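PDB 4WOZ: N-acetylneuraminate lyase from Peptoclostridium difficile, which is a lyase of the dihydrodipicolinate synthetase family, built on a closed eight-stranded alpha/beta (TIM) barrel and assembled as a tetramer. Local coordinates for residues A[13-16]-A[17-21]; A[133-136]-A[137-141]; A[221-224]-A[225-228]. All coordinates share one frame; numbering follows the deposited sequence.

All three contacts are local, each within one continuous stretch of a TIM barrel, and they are met in series along the chain. Contact 1 (13-21) leads into the first barrel strand, about 10 Å from the centre of the chain. Contact 3 (221-228) lies on helix 220-235, which follows the last strand, 214-217; its centre is about 13 Å from that of contact 1. The two touch where the side-chain amide ND2 of N221 probably hydrogen-bonds to A21 O at 2.7 Å. Contact 2 (133-141), in the last turn of helix 126-138, lies across the chain's centre from contact 3, its own centre about 21 Å from contact 1 and 32 Å from contact 3.

Contact 1: A[13-16]-A[17-21]; sequences TDMK and GIYSA
Y19 reaches back from the first barrel strand to grip the chain that leads into it, its hydroxyl OH donating a hydrogen bond to the main-chain M15 O at 2.6 Å. The carbonyl oxygen lies at the edge of the phenol ring and near its plane. Seen from the carbonyl, however, the hydroxyl stands above the peptide plane, 40° out of it, with a C=O...O angle of 109°, so the bond does not follow a lone pair. The M15 side chain, bent at both chi2 and chi3, curls its methyl round to the phenol: CE is 3.2 Å from Y19 OH and 4.1 Å from Y19 CZ, and the two side chains cross at about a right angle. This is the tight, buried part, closed further by I88 of strand 86-90, which touches both side chains. At G17 the backbone angles (phi 138°) would jam a beta carbon against K16 O, a conformation that calls for glycine. The solvent side is looser. There K16 turns away from the strand with its chain extended beyond CG, and NZ makes a long, weak ion pair with D213. A loop tied by a tyrosine to strand 17-21, which pairs in parallel with 52-55, forms the entry to the first strand of a TIM barrel.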
ATOM      1  N   THR A  13       1.910 -37.698 -15.149  1.00 47.25           N
ATOM      2  CA  THR A  13       3.167 -37.411 -14.397  1.00 47.74           C
ATOM      3  C   THR A  13       2.872 -36.744 -13.054  1.00 46.08           C
ATOM      4  O   THR A  13       2.116 -35.775 -12.989  1.00 46.62           O
ATOM      5  CB  THR A  13       4.102 -36.481 -15.207  1.00 48.44           C
ATOM      6  OG1 THR A  13       4.442 -37.109 -16.449  1.00 49.99           O
ATOM      7  CG2 THR A  13       5.378 -36.189 -14.427  1.00 48.81           C
ATOM      8  N   ASP A  14       3.457 -37.276 -11.983  1.00 43.89           N
ATOM      9  CA  ASP A  14       3.267 -36.705 -10.653  1.00 42.28           C
ATOM     10  C   ASP A  14       4.142 -35.453 -10.617  1.00 38.93           C
ATOM     11  O   ASP A  14       5.349 -35.539 -10.815  1.00 38.14           O
ATOM     12  CB  ASP A  14       3.719 -37.694  -9.578  1.00 44.63           C
ATOM     13  CG  ASP A  14       3.281 -37.279  -8.188  1.00 47.32           C
ATOM     14  OD1 ASP A  14       2.060 -37.300  -7.918  1.00 48.96           O
ATOM     15  OD2 ASP A  14       4.157 -36.924  -7.369  1.00 49.43           O
ATOM     16  N   MET A  15       3.538 -34.299 -10.356  1.00 36.46           N
ATOM     17  CA  MET A  15       4.278 -33.042 -10.360  1.00 35.18           C
ATOM     18  C   MET A  15       4.900 -32.565  -9.045  1.00 34.91           C
ATOM     19  O   MET A  15       5.450 -31.464  -8.990  1.00 34.83           O
ATOM     20  CB  MET A  15       3.386 -31.933 -10.920  1.00 35.00           C
ATOM     21  CG  MET A  15       2.774 -32.244 -12.278  1.00 35.83           C
ATOM     22  SD  MET A  15       3.977 -32.701 -13.532  1.00 36.24           S
ATOM     23  CE  MET A  15       4.903 -31.167 -13.696  1.00 36.23           C
ATOM     24  N   LYS A  16       4.824 -33.368  -7.990  1.00 32.89           N
ATOM     25  CA  LYS A  16       5.407 -32.963  -6.714  1.00 31.93           C
ATOM     26  C   LYS A  16       6.926 -32.875  -6.825  1.00 31.71           C
ATOM     27  O   LYS A  16       7.536 -33.591  -7.615  1.00 31.97           O
ATOM     28  CB  LYS A  16       5.020 -33.953  -5.614  1.00 32.45           C
ATOM     29  CG  LYS A  16       3.521 -34.008  -5.370  1.00 34.50           C
ATOM     30  CD  LYS A  16       3.147 -34.905  -4.209  1.00 35.42           C
ATOM     31  CE  LYS A  16       1.631 -34.950  -4.044  1.00 36.74           C
ATOM     32  NZ  LYS A  16       1.213 -35.766  -2.876  1.00 39.89           N
ATOM     33  N   GLY A  17       7.540 -31.989  -6.048  1.00 30.91           N
ATOM     34  CA  GLY A  17       8.988 -31.881  -6.103  1.00 30.35           C
ATOM     35  C   GLY A  17       9.565 -30.481  -6.087  1.00 29.18           C
ATOM     36  O   GLY A  17       8.842 -29.493  -5.959  1.00 26.84           O
ATOM     37  N   ILE A  18      10.887 -30.413  -6.224  1.00 29.87           N
ATOM     38  CA  ILE A  18      11.622 -29.154  -6.226  1.00 29.91           C
ATOM     39  C   ILE A  18      11.902 -28.732  -7.661  1.00 28.81           C
ATOM     40  O   ILE A  18      12.536 -29.470  -8.414  1.00 29.18           O
ATOM     41  CB  ILE A  18      12.974 -29.305  -5.496  1.00 30.72           C
ATOM     42  CG1 ILE A  18      12.748 -29.856  -4.088  1.00 32.93           C
ATOM     43  CG2 ILE A  18      13.697 -27.964  -5.445  1.00 30.65           C
ATOM     44  CD1 ILE A  18      11.872 -28.986  -3.217  1.00 35.80           C
ATOM     45  N   TYR A  19      11.433 -27.548  -8.040  1.00 29.10           N
ATOM     46  CA  TYR A  19      11.646 -27.049  -9.394  1.00 27.77           C
ATOM     47  C   TYR A  19      12.457 -25.762  -9.411  1.00 27.21           C
ATOM     48  O   TYR A  19      12.204 -24.861  -8.617  1.00 26.09           O
ATOM     49  CB  TYR A  19      10.315 -26.744 -10.089  1.00 27.70           C
ATOM     50  CG  TYR A  19       9.428 -27.931 -10.354  1.00 28.09           C
ATOM     51  CD1 TYR A  19       8.709 -28.534  -9.325  1.00 28.01           C
ATOM     52  CD2 TYR A  19       9.278 -28.429 -11.648  1.00 28.62           C
ATOM     53  CE1 TYR A  19       7.854 -29.603  -9.575  1.00 28.22           C
ATOM     54  CE2 TYR A  19       8.427 -29.499 -11.912  1.00 29.47           C
ATOM     55  CZ  TYR A  19       7.719 -30.079 -10.872  1.00 28.97           C
ATOM     56  OH  TYR A  19       6.878 -31.132 -11.133  1.00 30.53           O
ATOM     57  N   SER A  20      13.416 -25.672 -10.327  1.00 27.49           N
ATOM     58  CA  SER A  20      14.202 -24.453 -10.464  1.00 26.75           C
ATOM     59  C   SER A  20      13.503 -23.571 -11.491  1.00 26.03           C
ATOM     60  O   SER A  20      13.130 -24.045 -12.569  1.00 24.15           O
ATOM     61  CB  SER A  20      15.621 -24.750 -10.973  1.00 26.26           C
ATOM     62  OG  SER A  20      16.481 -25.186  -9.936  1.00 30.66           O
ATOM     63  N   ALA A  21      13.297 -22.301 -11.152  1.00 24.41           N
ATOM     64  CA  ALA A  21      12.702 -21.373 -12.105  1.00 25.85           C
ATOM     65  C   ALA A  21      13.897 -21.076 -13.014  1.00 26.40           C
ATOM     66  O   ALA A  21      14.788 -20.314 -12.659  1.00 26.84           O
ATOM     67  CB  ALA A  21      12.222 -20.100 -11.397  1.00 25.17           C
TER

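Contact 2: A[133-136]-A[137-141]; sequences YNTI and INSVD
The C-terminal turn of helix 126-138, part of a beta-alpha-beta unit of the barrel, brings S139 back onto T135: the hydroxyl OG donates to T135 O at 2.7 Å. Its approach is fairly direct, with the donor tilted 24° from the carbonyl plane. With chi1 at -69°, OG sits beside the backbone N of its own residue, and both therefore face the same carbonyl. S139 N contributes only weakly, at 3.3 Å from T135 O and likewise 3.3 Å from I136 O, which leaves the hydroxyl as the short bond to T135 O. Two residues earlier the helical bond is regular: I137 N donates to Y133 O at 3.1 Å with a nearly straight N-H...O angle of 176°. I137 also lays its CG2 methyl against this acceptor, 3.4 Å from Y133 O. On the N138 side chain, OD1 takes a hydrogen bond from ND2 of N168. K170 NZ binds both I137 O and V140 O as the chain leaves the helix. On the inner face I136 and I137 pack on L144 and I114, and Y133 OH bonds to A116 O, so the helix rests on strands 113-117 and 144-147, with T135 and S139 turned against V100 of helix 96-109.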
ATOM      1  N   TYR A 133      -7.954 -18.077 -17.177  1.00 36.99           N
ATOM      2  CA  TYR A 133      -7.445 -19.406 -16.844  1.00 38.76           C
ATOM      3  C   TYR A 133      -8.177 -20.540 -17.578  1.00 40.09           C
ATOM      4  O   TYR A 133      -7.544 -21.460 -18.098  1.00 40.14           O
ATOM      5  CB  TYR A 133      -7.505 -19.627 -15.324  1.00 37.06           C
ATOM      6  CG  TYR A 133      -6.376 -18.944 -14.569  1.00 37.76           C
ATOM      7  CD1 TYR A 133      -5.046 -19.272 -14.829  1.00 36.03           C
ATOM      8  CD2 TYR A 133      -6.636 -17.977 -13.596  1.00 37.41           C
ATOM      9  CE1 TYR A 133      -4.002 -18.657 -14.140  1.00 38.06           C
ATOM     10  CE2 TYR A 133      -5.594 -17.354 -12.900  1.00 35.92           C
ATOM     11  CZ  TYR A 133      -4.281 -17.701 -13.179  1.00 37.20           C
ATOM     12  OH  TYR A 133      -3.244 -17.111 -12.491  1.00 39.03           O
ATOM     13  N   ASN A 134      -9.504 -20.477 -17.620  1.00 42.16           N
ATOM     14  CA  ASN A 134     -10.285 -21.501 -18.307  1.00 42.79           C
ATOM     15  C   ASN A 134      -9.967 -21.524 -19.799  1.00 43.63           C
ATOM     16  O   ASN A 134      -9.824 -22.588 -20.392  1.00 44.33           O
ATOM     17  CB  ASN A 134     -11.782 -21.258 -18.114  1.00 42.87           C
ATOM     18  CG  ASN A 134     -12.227 -21.469 -16.682  1.00 43.72           C
ATOM     19  OD1 ASN A 134     -11.949 -22.506 -16.081  1.00 43.25           O
ATOM     20  ND2 ASN A 134     -12.926 -20.487 -16.129  1.00 44.01           N
ATOM     21  N   THR A 135      -9.861 -20.348 -20.405  1.00 43.28           N
ATOM     22  CA  THR A 135      -9.552 -20.271 -21.823  1.00 43.60           C
ATOM     23  C   THR A 135      -8.228 -20.976 -22.095  1.00 43.04           C
ATOM     24  O   THR A 135      -8.118 -21.783 -23.016  1.00 43.67           O
ATOM     25  CB  THR A 135      -9.453 -18.801 -22.298  1.00 45.23           C
ATOM     26  OG1 THR A 135     -10.754 -18.201 -22.272  1.00 46.99           O
ATOM     27  CG2 THR A 135      -8.900 -18.726 -23.710  1.00 46.33           C
ATOM     28  N   ILE A 136      -7.227 -20.674 -21.282  1.00 41.34           N
ATOM     29  CA  ILE A 136      -5.913 -21.275 -21.447  1.00 39.08           C
ATOM     30  C   ILE A 136      -5.909 -22.798 -21.340  1.00 38.17           C
ATOM     31  O   ILE A 136      -5.510 -23.482 -22.277  1.00 38.05           O
ATOM     32  CB  ILE A 136      -4.913 -20.712 -20.412  1.00 36.86           C
ATOM     33  CG1 ILE A 136      -4.660 -19.230 -20.692  1.00 36.27           C
ATOM     34  CG2 ILE A 136      -3.610 -21.503 -20.455  1.00 35.29           C
ATOM     35  CD1 ILE A 136      -3.756 -18.563 -19.682  1.00 36.03           C
ATOM     36  N   ILE A 137      -6.354 -23.327 -20.204  1.00 39.45           N
ATOM     37  CA  ILE A 137      -6.342 -24.774 -19.985  1.00 39.67           C
ATOM     38  C   ILE A 137      -7.355 -25.575 -20.795  1.00 41.25           C
ATOM     39  O   ILE A 137      -7.136 -26.758 -21.063  1.00 40.12           O
ATOM     40  CB  ILE A 137      -6.531 -25.119 -18.482  1.00 39.51           C
ATOM     41  CG1 ILE A 137      -6.184 -26.590 -18.232  1.00 37.29           C
ATOM     42  CG2 ILE A 137      -7.968 -24.840 -18.055  1.00 39.36           C
ATOM     43  CD1 ILE A 137      -4.751 -26.960 -18.591  1.00 35.39           C
ATOM     44  N   ASN A 138      -8.462 -24.950 -21.183  1.00 43.17           N
ATOM     45  CA  ASN A 138      -9.464 -25.664 -21.968  1.00 44.81           C
ATOM     46  C   ASN A 138      -9.024 -25.780 -23.425  1.00 45.69           C
ATOM     47  O   ASN A 138      -9.550 -26.604 -24.176  1.00 45.45           O
ATOM     48  CB  ASN A 138     -10.824 -24.964 -21.896  1.00 45.62           C
ATOM     49  CG  ASN A 138     -11.377 -24.909 -20.485  1.00 47.43           C
ATOM     50  OD1 ASN A 138     -11.196 -25.840 -19.697  1.00 47.06           O
ATOM     51  ND2 ASN A 138     -12.073 -23.822 -20.165  1.00 46.80           N
ATOM     52  N   SER A 139      -8.053 -24.957 -23.811  1.00 45.43           N
ATOM     53  CA  SER A 139      -7.529 -24.962 -25.174  1.00 44.98           C
ATOM     54  C   SER A 139      -6.598 -26.134 -25.453  1.00 44.68           C
ATOM     55  O   SER A 139      -6.308 -26.429 -26.611  1.00 44.36           O
ATOM     56  CB  SER A 139      -6.768 -23.666 -25.463  1.00 45.45           C
ATOM     57  OG  SER A 139      -7.639 -22.551 -25.519  1.00 47.75           O
ATOM     58  N   VAL A 140      -6.122 -26.802 -24.405  1.00 42.81           N
ATOM     59  CA  VAL A 140      -5.203 -27.916 -24.599  1.00 40.57           C
ATOM     60  C   VAL A 140      -5.463 -29.128 -23.713  1.00 40.45           C
ATOM     61  O   VAL A 140      -6.251 -29.082 -22.768  1.00 39.34           O
ATOM     62  CB  VAL A 140      -3.739 -27.474 -24.373  1.00 41.58           C
ATOM     63  CG1 VAL A 140      -3.381 -26.348 -25.325  1.00 40.92           C
ATOM     64  CG2 VAL A 140      -3.545 -27.029 -22.928  1.00 42.31           C
ATOM     65  N   ASP A 141      -4.779 -30.218 -24.035  1.00 40.55           N
ATOM     66  CA  ASP A 141      -4.905 -31.454 -23.281  1.00 42.26           C
ATOM     67  C   ASP A 141      -3.725 -31.518 -22.318  1.00 39.91           C
ATOM     68  O   ASP A 141      -2.772 -32.266 -22.531  1.00 39.85           O
ATOM     69  CB  ASP A 141      -4.892 -32.648 -24.237  1.00 45.71           C
ATOM     70  CG  ASP A 141      -5.131 -33.964 -23.528  1.00 51.71           C
ATOM     71  OD1 ASP A 141      -6.062 -34.027 -22.697  1.00 56.26           O
ATOM     72  OD2 ASP A 141      -4.396 -34.936 -23.806  1.00 54.20           O
TER

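Contact 3: A[221-224]-A[225-228]; sequences NVNG and VRAR
Backbone bonds from A227 N to N223 O (3.0 Å) and from R228 N to G224 O (3.0 Å) carry helix 220-235 through a kink at V225 and R226, whose amides lack bonds to the preceding turn. The side chain of N223 lies beside this break. Its chi1 of -160° carries CG away from the backbone N and brings OD1 against R226, and R226 NH1 donates to N223 OD1 at 2.7 Å with an N-H...O angle of 155°. The oxygen lies at the edge of the guanidinium, in its plane, although amide and guanidinium are turned 34° apart. R226 is extended from CG to NE and crosses the asparagine at about a right angle, its CD 3.4 Å from N223 OD1. A water donates to this same oxygen and accepts from R226 N at 3.1 Å, so water ties the kinked amide of R226 to the asparagine. A second water accepts from R228 NE and may donate to G224 O; the R228 guanidinium continues to E232 and D51 in salt bridges. Beyond the pair, N223 ND2 binds T249 OG1 and R226 NH2 binds Y301 O. Gripped by an N-H and a water, N223 OD1 is probably polarised by the arginine's charge, and the amide spans the kink and links it to helix 239-259.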
ATOM      1  N   ASN A 221      18.598 -22.486  -8.894  1.00 25.23           N
ATOM      2  CA  ASN A 221      19.529 -22.617 -10.012  1.00 26.13           C
ATOM      3  C   ASN A 221      20.967 -22.732  -9.499  1.00 26.78           C
ATOM      4  O   ASN A 221      21.812 -23.348 -10.152  1.00 27.56           O
ATOM      5  CB  ASN A 221      19.426 -21.408 -10.943  1.00 25.37           C
ATOM      6  CG  ASN A 221      18.197 -21.452 -11.822  1.00 25.97           C
ATOM      7  OD1 ASN A 221      18.204 -22.068 -12.887  1.00 28.39           O
ATOM      8  ND2 ASN A 221      17.127 -20.806 -11.374  1.00 25.43           N
ATOM      9  N   VAL A 222      21.242 -22.135  -8.342  1.00 25.60           N
ATOM     10  CA  VAL A 222      22.585 -22.182  -7.764  1.00 27.33           C
ATOM     11  C   VAL A 222      22.617 -22.760  -6.356  1.00 29.04           C
ATOM     12  O   VAL A 222      23.698 -23.043  -5.825  1.00 29.32           O
ATOM     13  CB  VAL A 222      23.232 -20.773  -7.680  1.00 28.35           C
ATOM     14  CG1 VAL A 222      23.519 -20.238  -9.070  1.00 26.84           C
ATOM     15  CG2 VAL A 222      22.309 -19.820  -6.911  1.00 26.75           C
ATOM     16  N   ASN A 223      21.444 -22.940  -5.756  1.00 25.77           N
ATOM     17  CA  ASN A 223      21.372 -23.443  -4.389  1.00 26.34           C
ATOM     18  C   ASN A 223      20.464 -24.667  -4.257  1.00 25.20           C
ATOM     19  O   ASN A 223      19.950 -24.942  -3.177  1.00 25.21           O
ATOM     20  CB  ASN A 223      20.880 -22.311  -3.471  1.00 26.59           C
ATOM     21  CG  ASN A 223      21.207 -22.550  -2.008  1.00 26.08           C
ATOM     22  OD1 ASN A 223      22.318 -22.955  -1.671  1.00 23.28           O
ATOM     23  ND2 ASN A 223      20.243 -22.273  -1.127  1.00 23.04           N
ATOM     24  N   GLY A 224      20.287 -25.393  -5.359  1.00 26.59           N
ATOM     25  CA  GLY A 224      19.432 -26.569  -5.369  1.00 27.41           C
ATOM     26  C   GLY A 224      19.708 -27.620  -4.307  1.00 27.57           C
ATOM     27  O   GLY A 224      18.777 -28.252  -3.792  1.00 27.98           O
ATOM     28  N   VAL A 225      20.977 -27.821  -3.972  1.00 28.09           N
ATOM     29  CA  VAL A 225      21.335 -28.810  -2.965  1.00 29.05           C
ATOM     30  C   VAL A 225      20.781 -28.445  -1.586  1.00 28.09           C
ATOM     31  O   VAL A 225      20.123 -29.267  -0.951  1.00 29.05           O
ATOM     32  CB  VAL A 225      22.864 -28.998  -2.883  1.00 30.99           C
ATOM     33  CG1 VAL A 225      23.207 -29.992  -1.772  1.00 30.96           C
ATOM     34  CG2 VAL A 225      23.390 -29.501  -4.220  1.00 31.06           C
ATOM     35  N   ARG A 226      21.041 -27.226  -1.118  1.00 25.63           N
ATOM     36  CA  ARG A 226      20.515 -26.804   0.179  1.00 24.43           C
ATOM     37  C   ARG A 226      18.987 -26.788   0.160  1.00 25.35           C
ATOM     38  O   ARG A 226      18.341 -27.178   1.125  1.00 25.13           O
ATOM     39  CB  ARG A 226      21.011 -25.401   0.554  1.00 23.61           C
ATOM     40  CG  ARG A 226      22.481 -25.320   0.930  1.00 24.37           C
ATOM     41  CD  ARG A 226      22.792 -23.964   1.548  1.00 27.52           C
ATOM     42  NE  ARG A 226      24.218 -23.783   1.796  1.00 28.84           N
ATOM     43  CZ  ARG A 226      25.083 -23.283   0.917  1.00 29.80           C
ATOM     44  NH1 ARG A 226      24.677 -22.903  -0.290  1.00 25.05           N
ATOM     45  NH2 ARG A 226      26.359 -23.150   1.254  1.00 29.37           N
ATOM     46  N   ALA A 227      18.407 -26.322  -0.942  1.00 27.43           N
ATOM     47  CA  ALA A 227      16.953 -26.272  -1.039  1.00 28.90           C
ATOM     48  C   ALA A 227      16.383 -27.664  -0.794  1.00 27.88           C
ATOM     49  O   ALA A 227      15.414 -27.821  -0.054  1.00 27.49           O
ATOM     50  CB  ALA A 227      16.529 -25.760  -2.408  1.00 28.27           C
ATOM     51  N   ARG A 228      16.997 -28.671  -1.412  1.00 28.74           N
ATOM     52  CA  ARG A 228      16.549 -30.047  -1.244  1.00 29.79           C
ATOM     53  C   ARG A 228      16.751 -30.502   0.203  1.00 29.86           C
ATOM     54  O   ARG A 228      15.897 -31.190   0.763  1.00 28.75           O
ATOM     55  CB  ARG A 228      17.296 -30.984  -2.201  1.00 30.78           C
ATOM     56  CG  ARG A 228      16.883 -32.453  -2.068  1.00 32.74           C
ATOM     57  CD  ARG A 228      17.469 -33.313  -3.178  1.00 34.23           C
ATOM     58  NE  ARG A 228      16.876 -33.014  -4.480  1.00 34.81           N
ATOM     59  CZ  ARG A 228      15.681 -33.440  -4.877  1.00 35.14           C
ATOM     60  NH1 ARG A 228      14.943 -34.193  -4.074  1.00 35.59           N
ATOM     61  NH2 ARG A 228      15.219 -33.105  -6.075  1.00 32.14           N
TER
HETATM   62  O   HOH W   1      23.148 -25.399  -2.400  1.00 27.38           O
HETATM   63  O   HOH W   2      18.273 -30.891  -5.106  1.00 37.63           O